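Local coordinates for protein alginate lyase A1-II' (Sphingomonas sp. A1, PDB 2CWS) that probably cleaves the polysaccharide alginate as a lyase of polysaccharide lyase family 7, the chain here being its alginate lyase domain, at residues A[49-57]-A[202-211]; A[125-136]-A[164-175]. One frame throughout, in Å; residues are numbered along the deposited sequence.

Both contacts join the two antiparallel sheets of the beta-sandwich (jelly-roll) of this alginate lyase domain, at places whose centres lie 19 Å apart and whose nearest atoms stay about 6 Å from each other. Contact 2 is nested in sequence inside the loop that contact 1 closes. In contact 1 the seven-stranded sheet supplies 49-57, and in contact 2 it supplies 164-175; the other sheet supplies 202-211 and 125-136. Contact 1 also borders a sulfate ion, probably from the crystallisation liquor, which Tyr205, Arg67 and His112 bind, consistent with an anion-binding spot on that sheet. Contact 2 is packing of aliphatic and thioether side chains, whereas contact 1 ends in polar loop contacts.

Contact 1 (A[49-57]-A[202-211]); sequences MTFWAPTTG and AGNYVQDNTS. With SO4 (sulfate ion), chain B.
Phe51 lays one face of its ring flat against the backbone of Gly203: the Gly203 CA sits 3.7 Å from the ring centroid and only 2° off the ring normal, a CH-pi contact almost exactly over the centre. The ring reaches this place because Phe51 CG stands anti to its own carbonyl carbon. At Gly203 the chain turns a corner, with backbone angles suited to glycine. Beside the ring, Phe51 CB and Asn204 CB approach to 3.6 Å, and farther along Ala53 CB meets the CG2 branch of Val206, also at 3.6 Å.

The strand segments 49-54 and 204-206 run nearly parallel, their axes 18° apart and 7.3 Å at closest approach, so side chains rather than backbone bonds join them. They belong to facing sheets of the beta-sandwich characteristic of the concanavalin-like clan; Phe41 meets Phe51 edge-to-face on the seven-stranded side. Tyr205 points away from this interface, and its hydroxyl donates to sulfate O3, which lies near the ring plane at the edge.

Past the strands, Thr55 takes over. Its methyl CG2 packs against Asp208, 3.6 Å from Asp208 CG, while OG1, held between the backbone N and the carbonyl carbon, donates to Thr210 O at 2.7 Å, in the carbonyl plane with a C=O...donor angle of 157°. A water donates to Ser211 O and, over a longer distance, to Thr55 OG1. Asp208 OD2 receives two bonds from Thr210, on its syn lone pair from OG1 and at 2.9 Å from N, closing an Asx turn, which probably helps hold the loop that presents Thr210 O. Thr55 O accepts a CA-H...O contact from Asn209 CA at 3.2 Å.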
loop_
_atom_site.group_PDB
_atom_site.type_symbol
_atom_site.label_atom_id
_atom_site.label_comp_id
_atom_site.label_asym_id
_atom_site.label_seq_id
_atom_site.Cartn_x
_atom_site.Cartn_y
_atom_site.Cartn_z
ATOM N N MET A 49 13.073 0.599 6.473
ATOM C CA MET A 49 12.852 -0.152 5.221
ATOM C C MET A 49 12.496 0.904 4.163
ATOM O O MET A 49 11.498 1.632 4.309
ATOM C CB MET A 49 11.762 -1.168 5.431
ATOM C CG MET A 49 11.282 -1.885 4.177
ATOM S SD MET A 49 10.303 -3.346 4.506
ATOM C CE MET A 49 8.971 -2.680 5.493
ATOM N N THR A 50 13.321 0.990 3.116
ATOM C CA THR A 50 13.317 2.114 2.195
ATOM C C THR A 50 13.004 1.592 0.802
ATOM O O THR A 50 13.662 0.660 0.316
ATOM C CB THR A 50 14.686 2.802 2.263
ATOM O OG1 THR A 50 14.972 3.173 3.591
ATOM C CG2 THR A 50 14.638 4.115 1.423
ATOM N N PHE A 51 12.032 2.235 0.165
ATOM C CA PHE A 51 11.515 1.840 -1.150
ATOM C C PHE A 51 11.845 2.940 -2.139
ATOM O O PHE A 51 11.411 4.104 -1.933
ATOM C CB PHE A 51 9.988 1.708 -1.104
ATOM C CG PHE A 51 9.476 0.688 -0.091
ATOM C CD1 PHE A 51 9.188 -0.615 -0.506
ATOM C CD2 PHE A 51 9.263 1.048 1.224
ATOM C CE1 PHE A 51 8.656 -1.519 0.389
ATOM C CE2 PHE A 51 8.750 0.125 2.128
ATOM C CZ PHE A 51 8.423 -1.161 1.709
ATOM N N TRP A 52 12.586 2.612 -3.201
ATOM C CA TRP A 52 12.942 3.586 -4.233
ATOM C C TRP A 52 12.384 3.110 -5.577
ATOM O O TRP A 52 12.514 1.919 -5.909
ATOM C CB TRP A 52 14.502 3.762 -4.309
ATOM C CG TRP A 52 14.841 4.656 -5.480
ATOM C CD1 TRP A 52 14.735 6.038 -5.466
ATOM C CD2 TRP A 52 15.269 4.320 -6.806
ATOM N NE1 TRP A 52 15.083 6.548 -6.681
ATOM C CE2 TRP A 52 15.424 5.493 -7.541
ATOM C CE3 TRP A 52 15.573 3.063 -7.426
ATOM C CZ2 TRP A 52 15.833 5.546 -8.871
ATOM C CZ3 TRP A 52 15.987 3.105 -8.755
ATOM C CH2 TRP A 52 16.124 4.330 -9.457
ATOM N N ALA A 53 11.774 4.029 -6.324
ATOM C CA ALA A 53 11.268 3.645 -7.653
ATOM C C ALA A 53 11.368 4.838 -8.591
ATOM O O ALA A 53 10.940 5.944 -8.231
ATOM C CB ALA A 53 9.810 3.179 -7.603
ATOM N N PRO A 54 11.882 4.643 -9.789
ATOM C CA PRO A 54 11.952 5.695 -10.804
ATOM C C PRO A 54 10.659 5.791 -11.591
ATOM O O PRO A 54 9.954 4.802 -11.819
ATOM C CB PRO A 54 13.108 5.206 -11.708
ATOM C CG PRO A 54 12.948 3.705 -11.679
ATOM C CD PRO A 54 12.533 3.355 -10.266
ATOM N N THR A 55 10.378 6.994 -12.109
ATOM C CA THR A 55 9.131 7.216 -12.863
ATOM C C THR A 55 9.108 6.447 -14.179
ATOM O O THR A 55 7.996 6.206 -14.686
ATOM C CB THR A 55 8.857 8.711 -13.141
ATOM O OG1 THR A 55 9.920 9.233 -13.953
ATOM C CG2 THR A 55 8.781 9.477 -11.812
ATOM N N THR A 56 10.272 6.050 -14.669
ATOM C CA THR A 56 10.345 5.261 -15.916
ATOM C C THR A 56 10.350 3.764 -15.650
ATOM O O THR A 56 10.605 2.991 -16.599
ATOM C CB THR A 56 11.621 5.682 -16.686
ATOM O OG1 THR A 56 12.697 5.536 -15.710
ATOM C CG2 THR A 56 11.547 7.099 -17.156
ATOM N N GLY A 57 10.064 3.336 -14.450
ATOM C CA GLY A 57 10.088 1.917 -14.121
ATOM C C GLY A 57 8.980 1.131 -14.852
ATOM O O GLY A 57 8.030 1.638 -15.411
ATOM N N ALA A 202 1.776 -1.826 1.076
ATOM C CA ALA A 202 2.500 -0.704 1.695
ATOM C C ALA A 202 3.822 -0.556 0.978
ATOM O O ALA A 202 4.530 -1.548 0.747
ATOM C CB ALA A 202 2.755 -0.975 3.178
ATOM N N GLY A 203 4.181 0.702 0.668
ATOM C CA GLY A 203 5.487 0.944 0.066
ATOM C C GLY A 203 5.477 2.246 -0.709
ATOM O O GLY A 203 5.177 3.304 -0.107
ATOM N N ASN A 204 5.797 2.175 -2.011
ATOM C CA ASN A 204 6.043 3.406 -2.792
ATOM C C ASN A 204 5.507 3.146 -4.189
ATOM O O ASN A 204 6.179 2.578 -5.043
ATOM C CB ASN A 204 7.531 3.686 -2.807
ATOM C CG ASN A 204 7.946 4.890 -3.605
ATOM O OD1 ASN A 204 9.215 5.074 -3.758
ATOM N ND2 ASN A 204 7.052 5.637 -4.132
ATOM N N TYR A 205 4.279 3.630 -4.460
ATOM C CA TYR A 205 3.610 3.433 -5.735
ATOM C C TYR A 205 3.580 4.837 -6.362
ATOM O O TYR A 205 2.834 5.718 -5.919
ATOM C CB TYR A 205 2.242 2.848 -5.478
ATOM C CG TYR A 205 1.353 2.635 -6.701
ATOM C CD1 TYR A 205 1.858 2.395 -7.970
ATOM C CD2 TYR A 205 -0.020 2.626 -6.501
ATOM C CE1 TYR A 205 0.997 2.159 -9.033
ATOM C CE2 TYR A 205 -0.895 2.398 -7.549
ATOM C CZ TYR A 205 -0.371 2.201 -8.824
ATOM O OH TYR A 205 -1.198 1.942 -9.888
ATOM N N VAL A 206 4.435 5.051 -7.343
ATOM C CA VAL A 206 4.770 6.419 -7.759
ATOM C C VAL A 206 3.776 6.956 -8.780
ATOM O O VAL A 206 3.674 6.404 -9.865
ATOM C CB VAL A 206 6.182 6.404 -8.387
ATOM C CG1 VAL A 206 6.619 7.842 -8.717
ATOM C CG2 VAL A 206 7.210 5.734 -7.460
ATOM N N GLN A 207 3.067 8.047 -8.409
ATOM C CA GLN A 207 2.040 8.563 -9.330
ATOM C C GLN A 207 2.628 9.593 -10.283
ATOM O O GLN A 207 2.253 10.747 -10.360
ATOM C CB GLN A 207 0.818 9.140 -8.560
ATOM C CG GLN A 207 0.285 8.119 -7.523
ATOM C CD GLN A 207 -0.206 6.860 -8.159
ATOM O OE1 GLN A 207 -1.192 6.801 -8.906
ATOM N NE2 GLN A 207 0.508 5.738 -7.885
ATOM N N ASP A 208 3.610 9.114 -11.027
ATOM C CA ASP A 208 4.320 9.866 -12.084
ATOM C C ASP A 208 4.984 8.806 -12.941
ATOM O O ASP A 208 5.754 8.010 -12.426
ATOM C CB ASP A 208 5.343 10.802 -11.480
ATOM C CG ASP A 208 6.052 11.726 -12.445
ATOM O OD1 ASP A 208 6.434 12.858 -12.015
ATOM O OD2 ASP A 208 6.200 11.327 -13.615
ATOM N N ASN A 209 4.640 8.774 -14.235
ATOM C CA ASN A 209 5.291 7.803 -15.146
ATOM C C ASN A 209 6.060 8.517 -16.281
ATOM O O ASN A 209 6.301 7.933 -17.313
ATOM C CB ASN A 209 4.305 6.808 -15.746
ATOM C CG ASN A 209 3.200 7.442 -16.496
ATOM O OD1 ASN A 209 2.265 6.674 -16.900
ATOM N ND2 ASN A 209 3.209 8.716 -16.777
ATOM N N THR A 210 6.324 9.812 -16.064
ATOM C CA THR A 210 6.853 10.633 -17.132
ATOM C C THR A 210 8.340 10.398 -17.340
ATOM O O THR A 210 9.111 9.928 -16.465
ATOM C CB THR A 210 6.626 12.121 -16.843
ATOM O OG1 THR A 210 7.413 12.510 -15.702
ATOM C CG2 THR A 210 5.139 12.473 -16.593
ATOM N N SER A 211 8.800 10.781 -18.521
ATOM C CA SER A 211 10.218 10.634 -18.832
ATOM C C SER A 211 11.170 11.308 -17.870
ATOM O O SER A 211 12.222 10.718 -17.535
ATOM C CB SER A 211 10.535 11.315 -20.206
ATOM O OG SER A 211 9.822 10.567 -21.157
HETATM S S SO4 B . -3.116 -0.653 -8.790
HETATM O O1 SO4 B . -2.384 -0.960 -7.425
HETATM O O2 SO4 B . -4.365 -1.373 -8.911
HETATM O O3 SO4 B . -3.418 0.726 -8.882
HETATM O O4 SO4 B . -2.251 -1.056 -9.894
HETATM O O HOH W 1 12.852 10.335 -14.831
#

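Contact 2 (A[125-136]-A[164-175]); sequences VKAVFQDGQLDM and MEIRVTDGVAYV
Val125 slides alongside Val175, its CG1 lying 4.0 Å from Val175 CG1. The same methyl stands anti to the backbone N (chi1 179°) and also reaches Ile166 CD1, while the CG2 branch of Val125 faces Ala173 CB. Two residues on, Ala127 CB touches the terminal methyl of Met164, at 3.8 Å from CE. After the turn, Leu134 crosses Met164 at about a right angle, bringing CD1 to 4.1 Å from that same Met164 CE.

Met136 gives the broadest contact. Its CB meets Val175 CG2 at 3.5 Å as the two side chains pass in opposite directions. In one of the two conformers modelled, so less certain, bends at chi2 (-71°) and chi3 carry Met136 CE across to Ile166 CG1, at 3.6 Å, and to Met164 CG, at 3.7 Å.

Each segment is a beta-hairpin, 125-136 in one sheet of the sandwich and 164-175 in the seven-stranded one, the latter closed by a type I' turn from Thr169 to Val172. Strand 106-114, next to 120-130, adds Val108, Ala109 and Ile111 to the same layer. Aliphatic carbons and the thioethers of two methionines make up the touching side chains, and with 352 Å² buried but no polar bond between the segments, the hairpins are held face to face by dispersion and the hydrophobic effect.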
loop_
_atom_site.group_PDB
_atom_site.type_symbol
_atom_site.label_atom_id
_atom_site.label_comp_id
_atom_site.label_asym_id
_atom_site.label_seq_id
_atom_site.Cartn_x
_atom_site.Cartn_y
_atom_site.Cartn_z
ATOM N N VAL A 125 -8.859 1.249 -0.734
ATOM C CA VAL A 125 -8.282 2.404 -0.028
ATOM C C VAL A 125 -6.935 2.702 -0.650
ATOM O O VAL A 125 -6.125 1.782 -0.806
ATOM C CB VAL A 125 -8.129 2.157 1.479
ATOM C CG1 VAL A 125 -7.494 3.385 2.148
ATOM C CG2 VAL A 125 -9.479 1.772 2.110
ATOM N N LYS A 126 -6.677 3.959 -0.937
ATOM C CA LYS A 126 -5.379 4.433 -1.398
ATOM C C LYS A 126 -4.913 5.575 -0.536
ATOM O O LYS A 126 -5.618 6.594 -0.417
ATOM C CB LYS A 126 -5.444 4.924 -2.863
ATOM C CG LYS A 126 -5.980 3.835 -3.809
ATOM C CD LYS A 126 -6.464 4.421 -5.159
ATOM C CE LYS A 126 -7.832 5.131 -4.939
ATOM N NZ LYS A 126 -8.312 5.675 -6.253
ATOM N N ALA A 127 -3.746 5.432 0.101
ATOM C CA ALA A 127 -3.184 6.489 0.950
ATOM C C ALA A 127 -2.274 7.326 0.077
ATOM O O ALA A 127 -1.148 6.920 -0.229
ATOM C CB ALA A 127 -2.482 5.859 2.147
ATOM N N VAL A 128 -2.788 8.478 -0.365
ATOM C CA VAL A 128 -2.110 9.335 -1.336
ATOM C C VAL A 128 -1.360 10.446 -0.637
ATOM O O VAL A 128 -1.980 11.321 -0.007
ATOM C CB VAL A 128 -3.138 9.941 -2.305
ATOM C CG1 VAL A 128 -2.417 10.802 -3.344
ATOM C CG2 VAL A 128 -3.986 8.848 -2.978
ATOM N N PHE A 129 -0.027 10.400 -0.728
ATOM C CA PHE A 129 0.837 11.383 -0.087
ATOM C C PHE A 129 1.174 12.487 -1.063
ATOM O O PHE A 129 1.648 12.245 -2.171
ATOM C CB PHE A 129 2.129 10.700 0.415
ATOM C CG PHE A 129 3.074 11.715 1.047
ATOM C CD1 PHE A 129 3.980 12.466 0.320
ATOM C CD2 PHE A 129 3.011 11.905 2.414
ATOM C CE1 PHE A 129 4.733 13.426 0.918
ATOM C CE2 PHE A 129 3.789 12.870 3.023
ATOM C CZ PHE A 129 4.656 13.665 2.249
ATOM N N GLN A 130 1.018 13.731 -0.551
ATOM C CA GLN A 130 1.599 14.960 -1.137
ATOM C C GLN A 130 2.299 15.712 -0.019
ATOM O O GLN A 130 2.014 15.509 1.167
ATOM C CB GLN A 130 0.585 15.813 -1.856
ATOM C CG GLN A 130 -0.089 14.852 -2.864
ATOM C CD GLN A 130 -0.778 15.661 -3.894
ATOM O OE1 GLN A 130 -1.952 16.047 -3.670
ATOM N NE2 GLN A 130 -0.133 15.944 -5.019
ATOM N N ASP A 131 3.236 16.603 -0.420
ATOM C CA ASP A 131 3.973 17.376 0.590
ATOM C C ASP A 131 3.100 18.457 1.212
ATOM O O ASP A 131 3.022 19.583 0.736
ATOM C CB ASP A 131 5.196 17.957 -0.095
ATOM C CG ASP A 131 6.081 18.795 0.815
ATOM O OD1 ASP A 131 5.867 18.780 2.030
ATOM O OD2 ASP A 131 7.009 19.415 0.257
ATOM N N GLY A 132 2.429 18.090 2.284
ATOM C CA GLY A 132 1.526 18.973 3.007
ATOM C C GLY A 132 0.128 18.372 3.247
ATOM O O GLY A 132 -0.623 18.968 4.039
ATOM N N GLN A 133 -0.193 17.232 2.606
ATOM C CA GLN A 133 -1.511 16.646 2.861
ATOM C C GLN A 133 -1.443 15.167 2.439
ATOM O O GLN A 133 -0.855 14.826 1.408
ATOM C CB GLN A 133 -2.528 17.394 2.014
ATOM C CG GLN A 133 -3.703 16.587 1.622
ATOM C CD GLN A 133 -4.708 17.312 0.779
ATOM O OE1 GLN A 133 -5.432 18.168 1.288
ATOM N NE2 GLN A 133 -4.741 16.975 -0.523
ATOM N N LEU A 134 -2.080 14.328 3.257
ATOM C CA LEU A 134 -2.336 12.956 2.802
ATOM C C LEU A 134 -3.829 12.804 2.607
ATOM O O LEU A 134 -4.646 13.338 3.386
ATOM C CB LEU A 134 -1.787 11.950 3.813
ATOM C CG LEU A 134 -1.830 10.499 3.225
ATOM C CD1 LEU A 134 -0.535 9.765 3.483
ATOM C CD2 LEU A 134 -3.053 9.813 3.823
ATOM N N ASP A 135 -4.228 12.116 1.555
ATOM C CA ASP A 135 -5.619 11.865 1.216
ATOM C C ASP A 135 -5.841 10.353 1.263
ATOM O O ASP A 135 -5.290 9.634 0.424
ATOM C CB ASP A 135 -5.893 12.414 -0.173
ATOM C CG ASP A 135 -7.318 12.241 -0.652
ATOM O OD1 ASP A 135 -8.203 11.773 0.082
ATOM O OD2 ASP A 135 -7.499 12.610 -1.863
ATOM N N MET A 136 -6.601 9.889 2.248
ATOM C CA MET A 136 -7.015 8.480 2.269
ATOM C C MET A 136 -8.255 8.350 1.422
ATOM O O MET A 136 -9.367 8.659 1.863
ATOM C CB MET A 136 -7.512 8.122 3.691
ATOM C CG MET A 136 -6.310 7.863 4.574
ATOM S SD MET A 136 -5.451 6.328 4.196
ATOM C CE MET A 136 -4.951 5.925 5.862
ATOM N N MET A 164 0.166 5.615 10.599
ATOM C CA MET A 164 -1.009 5.334 9.795
ATOM C C MET A 164 -1.689 4.065 10.289
ATOM O O MET A 164 -1.011 3.133 10.721
ATOM C CB MET A 164 -0.567 5.146 8.340
ATOM C CG MET A 164 -1.711 4.882 7.391
ATOM S SD MET A 164 -1.128 4.550 5.711
ATOM C CE MET A 164 -0.389 6.140 5.301
ATOM N N GLU A 165 -3.026 4.047 10.187
ATOM C CA GLU A 165 -3.738 2.792 10.421
ATOM C C GLU A 165 -4.847 2.739 9.383
ATOM O O GLU A 165 -5.487 3.735 9.082
ATOM C CB GLU A 165 -4.299 2.763 11.841
ATOM C CG GLU A 165 -5.028 1.464 12.182
ATOM C CD GLU A 165 -5.410 1.442 13.642
ATOM O OE1 GLU A 165 -6.465 0.884 13.953
ATOM O OE2 GLU A 165 -4.663 2.023 14.490
ATOM N N ILE A 166 -5.048 1.537 8.856
ATOM C CA ILE A 166 -6.164 1.307 7.929
ATOM C C ILE A 166 -6.866 0.039 8.407
ATOM O O ILE A 166 -6.202 -1.004 8.511
ATOM C CB ILE A 166 -5.758 1.156 6.459
ATOM C CG1 ILE A 166 -4.824 2.295 6.044
ATOM C CG2 ILE A 166 -6.993 1.083 5.603
ATOM C CD1 ILE A 166 -4.340 2.153 4.581
ATOM N N ARG A 167 -8.135 0.153 8.746
ATOM C CA ARG A 167 -8.903 -0.981 9.313
ATOM C C ARG A 167 -10.168 -1.171 8.545
ATOM O O ARG A 167 -10.873 -0.204 8.266
ATOM C CB ARG A 167 -9.221 -0.691 10.813
ATOM C CG ARG A 167 -10.180 -1.705 11.417
ATOM C CD ARG A 167 -10.273 -1.496 12.929
ATOM N NE ARG A 167 -10.846 -0.218 13.379
ATOM C CZ ARG A 167 -12.109 -0.037 13.750
ATOM N NH1 ARG A 167 -13.026 -1.010 13.671
ATOM N NH2 ARG A 167 -12.487 1.160 14.187
ATOM N N VAL A 168 -10.500 -2.424 8.269
ATOM C CA VAL A 168 -11.836 -2.775 7.847
ATOM C C VAL A 168 -12.483 -3.564 8.983
ATOM O O VAL A 168 -11.897 -4.564 9.425
ATOM C CB VAL A 168 -11.833 -3.653 6.555
ATOM C CG1 VAL A 168 -13.197 -4.282 6.294
ATOM C CG2 VAL A 168 -11.379 -2.813 5.362
ATOM N N THR A 169 -13.657 -3.160 9.408
ATOM C CA THR A 169 -14.478 -3.976 10.297
ATOM C C THR A 169 -15.847 -4.068 9.681
ATOM O O THR A 169 -16.537 -3.037 9.518
ATOM C CB THR A 169 -14.552 -3.412 11.727
ATOM O OG1 THR A 169 -13.243 -3.492 12.308
ATOM C CG2 THR A 169 -15.526 -4.247 12.586
ATOM N N ASP A 170 -16.275 -5.251 9.309
ATOM C CA ASP A 170 -17.646 -5.485 8.826
ATOM C C ASP A 170 -18.048 -4.494 7.742
ATOM O O ASP A 170 -19.124 -3.866 7.758
ATOM C CB ASP A 170 -18.612 -5.495 10.021
ATOM C CG ASP A 170 -18.331 -6.630 10.986
ATOM O OD1 ASP A 170 -18.592 -6.443 12.201
ATOM O OD2 ASP A 170 -17.836 -7.686 10.510
ATOM N N GLY A 171 -17.132 -4.342 6.745
ATOM C CA GLY A 171 -17.527 -3.551 5.563
ATOM C C GLY A 171 -17.426 -2.042 5.724
ATOM O O GLY A 171 -17.880 -1.336 4.793
ATOM N N VAL A 172 -16.841 -1.579 6.822
ATOM C CA VAL A 172 -16.587 -0.150 7.036
ATOM C C VAL A 172 -15.065 0.011 7.085
ATOM O O VAL A 172 -14.383 -0.775 7.743
ATOM C CB VAL A 172 -17.226 0.354 8.343
ATOM C CG1 VAL A 172 -16.975 1.852 8.493
ATOM C CG2 VAL A 172 -18.722 0.013 8.340
ATOM N N ALA A 173 -14.575 0.989 6.343
ATOM C CA ALA A 173 -13.146 1.336 6.349
ATOM C C ALA A 173 -12.918 2.498 7.306
ATOM O O ALA A 173 -13.604 3.531 7.208
ATOM C CB ALA A 173 -12.673 1.735 4.963
ATOM N N TYR A 174 -11.943 2.343 8.179
ATOM C CA TYR A 174 -11.497 3.358 9.120
ATOM C C TYR A 174 -10.069 3.716 8.725
ATOM O O TYR A 174 -9.195 2.847 8.722
ATOM C CB TYR A 174 -11.548 2.845 10.574
ATOM C CG TYR A 174 -12.945 2.408 10.954
ATOM C CD1 TYR A 174 -13.410 1.129 10.647
ATOM C CD2 TYR A 174 -13.796 3.294 11.613
ATOM C CE1 TYR A 174 -14.696 0.717 10.982
ATOM C CE2 TYR A 174 -15.084 2.906 11.957
ATOM C CZ TYR A 174 -15.503 1.627 11.646
ATOM O OH TYR A 174 -16.813 1.233 11.973
ATOM N N VAL A 175 -9.863 4.981 8.375
ATOM C CA VAL A 175 -8.589 5.444 7.829
ATOM C C VAL A 175 -8.029 6.486 8.778
ATOM O O VAL A 175 -8.718 7.459 9.112
ATOM C CB VAL A 175 -8.770 5.938 6.374
ATOM C CG1 VAL A 175 -9.239 4.772 5.497
ATOM C CG2 VAL A 175 -9.719 7.132 6.250
#